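Local coordinates for probable porin (Pseudomonas aeruginosa, PDB 4FSP), which probably acts as a porin, an outer-membrane beta-barrel of the OprD family that lets solutes cross the outer membrane of Pseudomonas aeruginosa, at residues F182-R187 and F293-G298; L219-A224 and G255-R260. All coordinates share one frame; numbering follows the deposited sequence.

Interaction 1: F182-R187 and F293-G298; sequences FNRNRR and FPYLEG
Phe182 presents the edge of its ring to the face of Tyr295 in an offset edge-to-face pair, with the centroids 5.5 Å apart and the planes at 74°. The touching edge is the CD2-CE2 side: CD2 reaches CZ of Tyr295 at 3.6 Å, and CE2 approaches the phenol OH. One face of the Phe182 ring is covered from within its own segment by CB of Arg184, 3.6 Å above the plane and displaced toward the rim. The edge of Tyr295 receives NH1 of Arg187 and the carbonyl oxygen of Phe293. CD of Arg184 lies over one face of the Arg187 guanidinium, off its centre, while water 1 lies at the guanidinium edge, accepting from NH1 (2.9 Å) and donating to Phe293 O (2.8 Å). The Phe182 and Tyr295 side chains run side by side and point the same way; with CG of Phe182 anti to the backbone N (chi1 -179°) and that of Tyr295 between N and the carbonyl carbon, the CD2-CE2 edge is brought against the Tyr295 ring. At their base Phe182 N donates a nearly straight hydrogen bond to Tyr295 O (2.9 Å). Farther along, water 2 joins Asn183 N to OE2 of Glu297, whose CG packs on CA of Phe182 (3.8 Å).

The polar ends also have partners outside the two segments. Tyr295 OH bonds to Asp311, which also makes a salt bridge with Arg187, whose NE pairs with Glu314; Arg184 bonds to Tyr309 O and makes a cation-pi contact with the same residue. Both segments are loops: 182-187 leads from strand 179-180 to strand 193-205, whereas the segment 293-298 lies in the long connection between strands 278-288 and 318-327. Phe293 and Pro294 of that connection lie against strands 223-235, 240-252 and 262-273, and the two loops meet beside these strands.

Interaction 2: L219-A224 and G255-R260; sequences LEQVYA and GARGGR
Gln221 lays its CB over one face of the Arg257 guanidinium, 3.8 Å from NE and displaced toward the rim. Its CG continues along the same group, 4.0 Å from NH2. There the chain bends (chi2 -56°), swinging the amide off the guanidinium, so that CD comes near Gly255 and OE1 accepts from Gly255 N at 2.8 Å; the bond is nearly straight, the donor tilted 17° from the carbonyl plane. The backbone of Gln221 adds a second grip: its O accepts from Arg257 N (2.9 Å), with CG of Arg257 packed beside it.

Gln221 sits in the tight beta-hairpin turn between strands 210-219 and 223-235, where Leu219 O accepts from both Val222 N and Tyr223 N. The partner segment is the next but one connection, joining strands 240-252 and 262-273 and carrying a type I beta turn from Ala256 to Gly259. Val222 CG1 rests on Gly258 CA at 4.2 Å, and water 3 links Val222 O to Gly258 N. Arg257 reaches on past Gln221, giving NH1 to Gln193 O at the start of strand 193-205.

Interaction 1 joins two loops, whereas interaction 2 joins a hairpin turn, with its flanking strand ends, to a loop. The centre of interaction 1 lies about 15 Å from the chain centre, that of interaction 2 about 23 Å. Interaction 1 involves mostly buried residues, an aromatic pair amid arginines and carboxylates; interaction 2 is more exposed and relies on main-chain and amide hydrogen bonds. Along the chain, interaction 2 falls wholly between the two segments of interaction 1. They meet through the hairpin 219-224: Tyr223 OH packs 3.5 Å from Tyr295 CA, Leu219 CD2 meets Leu296 CD2 at 4.0 Å, and Pro294 lies against the Tyr223 ring.

Interaction 1: F182-R187 and F293-G298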
loop_
_atom_site.group_PDB
_atom_site.type_symbol
_atom_site.label_atom_id
_atom_site.label_comp_id
_atom_site.label_asym_id
_atom_site.label_seq_id
_atom_site.Cartn_x
_atom_site.Cartn_y
_atom_site.Cartn_z
ATOM N N PHE A 182 -3.392 5.387 -13.289
ATOM C CA PHE A 182 -4.631 5.812 -12.649
ATOM C C PHE A 182 -4.906 7.304 -12.876
ATOM O O PHE A 182 -4.248 8.143 -12.272
ATOM C CB PHE A 182 -4.574 5.519 -11.154
ATOM C CG PHE A 182 -5.826 5.896 -10.420
ATOM C CD1 PHE A 182 -7.071 5.685 -10.996
ATOM C CD2 PHE A 182 -5.762 6.445 -9.152
ATOM C CE1 PHE A 182 -8.227 6.023 -10.319
ATOM C CE2 PHE A 182 -6.916 6.783 -8.473
ATOM C CZ PHE A 182 -8.148 6.568 -9.055
ATOM N N ASN A 183 -5.872 7.634 -13.731
ATOM C CA ASN A 183 -6.159 9.039 -14.015
ATOM C C ASN A 183 -6.606 9.801 -12.769
ATOM O O ASN A 183 -5.796 10.501 -12.164
ATOM C CB ASN A 183 -7.155 9.211 -15.168
ATOM C CG ASN A 183 -6.780 10.368 -16.096
ATOM O OD1 ASN A 183 -5.975 11.232 -15.737
ATOM N ND2 ASN A 183 -7.366 10.388 -17.290
ATOM N N ARG A 184 -7.869 9.643 -12.379
ATOM C CA ARG A 184 -8.441 10.369 -11.227
ATOM C C ARG A 184 -8.476 11.874 -11.460
ATOM O O ARG A 184 -7.428 12.498 -11.625
ATOM C CB ARG A 184 -7.697 10.066 -9.912
ATOM C CG ARG A 184 -8.101 11.001 -8.768
ATOM C CD ARG A 184 -7.711 10.461 -7.399
ATOM N NE ARG A 184 -8.794 10.663 -6.433
ATOM C CZ ARG A 184 -8.797 10.190 -5.189
ATOM N NH1 ARG A 184 -7.767 9.490 -4.730
ATOM N NH2 ARG A 184 -9.839 10.427 -4.401
ATOM N N ASN A 185 -9.679 12.445 -11.479
ATOM C CA ASN A 185 -9.870 13.878 -11.710
ATOM C C ASN A 185 -9.182 14.387 -12.987
ATOM O O ASN A 185 -8.768 15.546 -13.054
ATOM C CB ASN A 185 -9.404 14.700 -10.496
ATOM C CG ASN A 185 -10.041 14.242 -9.187
ATOM O OD1 ASN A 185 -11.019 13.496 -9.183
ATOM N ND2 ASN A 185 -9.489 14.702 -8.065
ATOM N N ARG A 186 -9.049 13.514 -13.984
ATOM C CA ARG A 186 -8.432 13.871 -15.268
ATOM C C ARG A 186 -7.032 14.507 -15.164
ATOM O O ARG A 186 -6.672 15.344 -15.993
ATOM C CB ARG A 186 -9.357 14.808 -16.062
ATOM C CG ARG A 186 -10.840 14.488 -15.929
ATOM C CD ARG A 186 -11.711 15.599 -16.505
ATOM N NE ARG A 186 -11.910 15.450 -17.944
ATOM C CZ ARG A 186 -11.476 16.316 -18.853
ATOM N NH1 ARG A 186 -10.823 17.401 -18.467
ATOM N NH2 ARG A 186 -11.699 16.099 -20.144
ATOM N N ARG A 187 -6.252 14.116 -14.158
ATOM C CA ARG A 187 -4.916 14.692 -13.941
ATOM C C ARG A 187 -3.997 14.579 -15.150
ATOM O O ARG A 187 -3.117 15.421 -15.364
ATOM C CB ARG A 187 -4.234 14.027 -12.746
ATOM C CG ARG A 187 -4.775 14.478 -11.407
ATOM C CD ARG A 187 -4.397 13.493 -10.322
ATOM N NE ARG A 187 -4.963 13.911 -9.042
ATOM C CZ ARG A 187 -4.881 13.202 -7.926
ATOM N NH1 ARG A 187 -4.252 12.027 -7.930
ATOM N NH2 ARG A 187 -5.431 13.670 -6.814
ATOM N N PHE A 293 0.455 13.474 -9.037
ATOM C CA PHE A 293 1.288 12.328 -8.738
ATOM C C PHE A 293 0.755 11.060 -9.414
ATOM O O PHE A 293 -0.353 10.616 -9.126
ATOM C CB PHE A 293 1.320 12.127 -7.224
ATOM C CG PHE A 293 2.199 10.989 -6.782
ATOM C CD1 PHE A 293 3.583 11.152 -6.669
ATOM C CD2 PHE A 293 1.650 9.761 -6.475
ATOM C CE1 PHE A 293 4.398 10.088 -6.268
ATOM C CE2 PHE A 293 2.462 8.694 -6.056
ATOM C CZ PHE A 293 3.835 8.855 -5.957
ATOM N N PRO A 294 1.556 10.458 -10.301
ATOM C CA PRO A 294 1.079 9.262 -10.995
ATOM C C PRO A 294 1.369 7.994 -10.214
ATOM O O PRO A 294 2.371 7.893 -9.476
ATOM C CB PRO A 294 1.912 9.253 -12.278
ATOM C CG PRO A 294 3.227 9.835 -11.850
ATOM C CD PRO A 294 2.913 10.843 -10.731
ATOM N N TYR A 295 0.472 7.030 -10.392
ATOM C CA TYR A 295 0.596 5.683 -9.836
ATOM C C TYR A 295 -0.369 4.750 -10.561
ATOM O O TYR A 295 -1.233 5.214 -11.303
ATOM C CB TYR A 295 0.368 5.679 -8.323
ATOM C CG TYR A 295 -0.933 6.300 -7.795
ATOM C CD1 TYR A 295 -1.137 7.682 -7.793
ATOM C CD2 TYR A 295 -1.911 5.500 -7.213
ATOM C CE1 TYR A 295 -2.298 8.233 -7.268
ATOM C CE2 TYR A 295 -3.068 6.044 -6.690
ATOM C CZ TYR A 295 -3.253 7.408 -6.711
ATOM O OH TYR A 295 -4.407 7.938 -6.185
ATOM N N LEU A 296 -0.216 3.443 -10.378
ATOM C CA LEU A 296 -0.976 2.489 -11.196
ATOM C C LEU A 296 -2.396 2.277 -10.671
ATOM O O LEU A 296 -2.637 2.333 -9.457
ATOM C CB LEU A 296 -0.263 1.136 -11.261
ATOM C CG LEU A 296 1.181 1.163 -11.764
ATOM C CD1 LEU A 296 1.862 -0.192 -11.568
ATOM C CD2 LEU A 296 1.213 1.590 -13.218
ATOM N N GLU A 297 -3.331 2.039 -11.589
ATOM C CA GLU A 297 -4.641 1.508 -11.220
ATOM C C GLU A 297 -4.474 0.263 -10.345
ATOM O O GLU A 297 -3.593 -0.578 -10.595
ATOM C CB GLU A 297 -5.436 1.117 -12.469
ATOM C CG GLU A 297 -5.828 2.277 -13.362
ATOM C CD GLU A 297 -6.818 1.860 -14.436
ATOM O OE1 GLU A 297 -7.174 0.661 -14.490
ATOM O OE2 GLU A 297 -7.248 2.728 -15.229
ATOM N N GLY A 298 -5.321 0.141 -9.327
ATOM C CA GLY A 298 -5.271 -1.004 -8.431
ATOM C C GLY A 298 -4.346 -0.838 -7.237
ATOM O O GLY A 298 -4.270 -1.730 -6.385
HETATM O O HOH W 1 -3.022 10.386 -10.012
HETATM O O HOH W 2 -7.531 5.389 -14.363
#

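Interaction 2: L219-A224 and G255-R260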
loop_
_atom_site.group_PDB
_atom_site.type_symbol
_atom_site.label_atom_id
_atom_site.label_comp_id
_atom_site.label_asym_id
_atom_site.label_seq_id
_atom_site.Cartn_x
_atom_site.Cartn_y
_atom_site.Cartn_z
ATOM N N LEU A 219 6.121 2.513 -16.051
ATOM C CA LEU A 219 5.057 1.913 -16.845
ATOM C C LEU A 219 5.404 2.242 -18.278
ATOM O O LEU A 219 5.272 3.395 -18.698
ATOM C CB LEU A 219 3.697 2.519 -16.504
ATOM C CG LEU A 219 2.526 1.960 -17.327
ATOM C CD1 LEU A 219 2.296 0.457 -17.029
ATOM C CD2 LEU A 219 1.266 2.764 -17.028
ATOM N N GLU A 220 5.863 1.241 -19.023
ATOM C CA GLU A 220 6.481 1.488 -20.326
ATOM C C GLU A 220 5.598 2.285 -21.283
ATOM O O GLU A 220 4.379 2.100 -21.316
ATOM C CB GLU A 220 6.954 0.178 -20.967
ATOM C CG GLU A 220 8.076 -0.493 -20.181
ATOM C CD GLU A 220 8.721 -1.657 -20.929
ATOM O OE1 GLU A 220 8.328 -1.940 -22.085
ATOM O OE2 GLU A 220 9.635 -2.286 -20.353
ATOM N N GLN A 221 6.224 3.197 -22.024
ATOM C CA GLN A 221 5.512 4.077 -22.947
ATOM C C GLN A 221 4.533 5.024 -22.239
ATOM O O GLN A 221 3.717 5.675 -22.903
ATOM C CB GLN A 221 4.778 3.270 -24.040
ATOM C CG GLN A 221 5.640 2.207 -24.741
ATOM C CD GLN A 221 6.904 2.791 -25.367
ATOM O OE1 GLN A 221 6.916 3.930 -25.836
ATOM N NE2 GLN A 221 7.977 2.009 -25.372
ATOM N N VAL A 222 4.597 5.099 -20.905
ATOM C CA VAL A 222 3.751 6.048 -20.170
ATOM C C VAL A 222 4.507 7.005 -19.234
ATOM O O VAL A 222 4.562 8.210 -19.492
ATOM C CB VAL A 222 2.614 5.354 -19.387
ATOM C CG1 VAL A 222 1.601 6.403 -18.932
ATOM C CG2 VAL A 222 1.933 4.305 -20.248
ATOM N N TYR A 223 5.066 6.483 -18.141
ATOM C CA TYR A 223 5.862 7.315 -17.244
ATOM C C TYR A 223 6.933 6.515 -16.521
ATOM O O TYR A 223 6.826 5.296 -16.380
ATOM C CB TYR A 223 4.976 8.015 -16.204
ATOM C CG TYR A 223 4.470 7.096 -15.116
ATOM C CD1 TYR A 223 3.308 6.363 -15.299
ATOM C CD2 TYR A 223 5.156 6.951 -13.905
ATOM C CE1 TYR A 223 2.830 5.502 -14.313
ATOM C CE2 TYR A 223 4.677 6.096 -12.904
ATOM C CZ TYR A 223 3.511 5.378 -13.121
ATOM O OH TYR A 223 3.016 4.526 -12.157
ATOM N N ALA A 224 7.958 7.226 -16.060
ATOM C CA ALA A 224 8.973 6.676 -15.173
ATOM C C ALA A 224 8.951 7.532 -13.926
ATOM O O ALA A 224 8.770 8.743 -14.014
ATOM C CB ALA A 224 10.353 6.744 -15.813
ATOM N N GLY A 255 6.557 6.723 -25.936
ATOM C CA GLY A 255 5.393 7.235 -26.644
ATOM C C GLY A 255 4.448 8.124 -25.845
ATOM O O GLY A 255 3.522 8.711 -26.418
ATOM N N ALA A 256 4.673 8.216 -24.532
ATOM C CA ALA A 256 3.907 9.120 -23.667
ATOM C C ALA A 256 2.407 8.986 -23.865
ATOM O O ALA A 256 1.729 9.965 -24.143
ATOM C CB ALA A 256 4.329 10.575 -23.904
ATOM N N ARG A 257 1.880 7.783 -23.717
ATOM C CA ARG A 257 0.461 7.573 -23.957
ATOM C C ARG A 257 -0.411 8.272 -22.921
ATOM O O ARG A 257 -1.635 8.240 -23.027
ATOM C CB ARG A 257 0.153 6.076 -23.967
ATOM C CG ARG A 257 1.002 5.270 -24.942
ATOM C CD ARG A 257 0.723 3.769 -24.797
ATOM N NE ARG A 257 1.448 2.975 -25.782
ATOM C CZ ARG A 257 1.601 1.653 -25.715
ATOM N NH1 ARG A 257 1.085 0.959 -24.705
ATOM N NH2 ARG A 257 2.281 1.025 -26.658
ATOM N N GLY A 258 0.220 8.920 -21.944
ATOM C CA GLY A 258 -0.480 9.519 -20.821
ATOM C C GLY A 258 -1.002 10.959 -20.747
ATOM O O GLY A 258 -1.892 11.198 -19.929
ATOM N N GLY A 259 -0.480 11.946 -21.480
ATOM C CA GLY A 259 0.732 11.899 -22.266
ATOM C C GLY A 259 1.884 12.596 -21.560
ATOM O O GLY A 259 2.593 11.978 -20.779
ATOM N N ARG A 260 2.080 13.879 -21.824
ATOM C CA ARG A 260 3.197 14.588 -21.207
ATOM C C ARG A 260 2.978 14.737 -19.710
ATOM O O ARG A 260 1.915 15.178 -19.264
ATOM C CB ARG A 260 3.400 15.968 -21.827
ATOM C CG ARG A 260 4.633 16.678 -21.298
ATOM C CD ARG A 260 4.692 18.128 -21.747
ATOM N NE ARG A 260 4.036 19.022 -20.797
ATOM C CZ ARG A 260 4.635 19.562 -19.737
ATOM N NH1 ARG A 260 5.915 19.302 -19.482
ATOM N NH2 ARG A 260 3.955 20.364 -18.930
HETATM O O HOH W 3 2.606 9.544 -20.725
#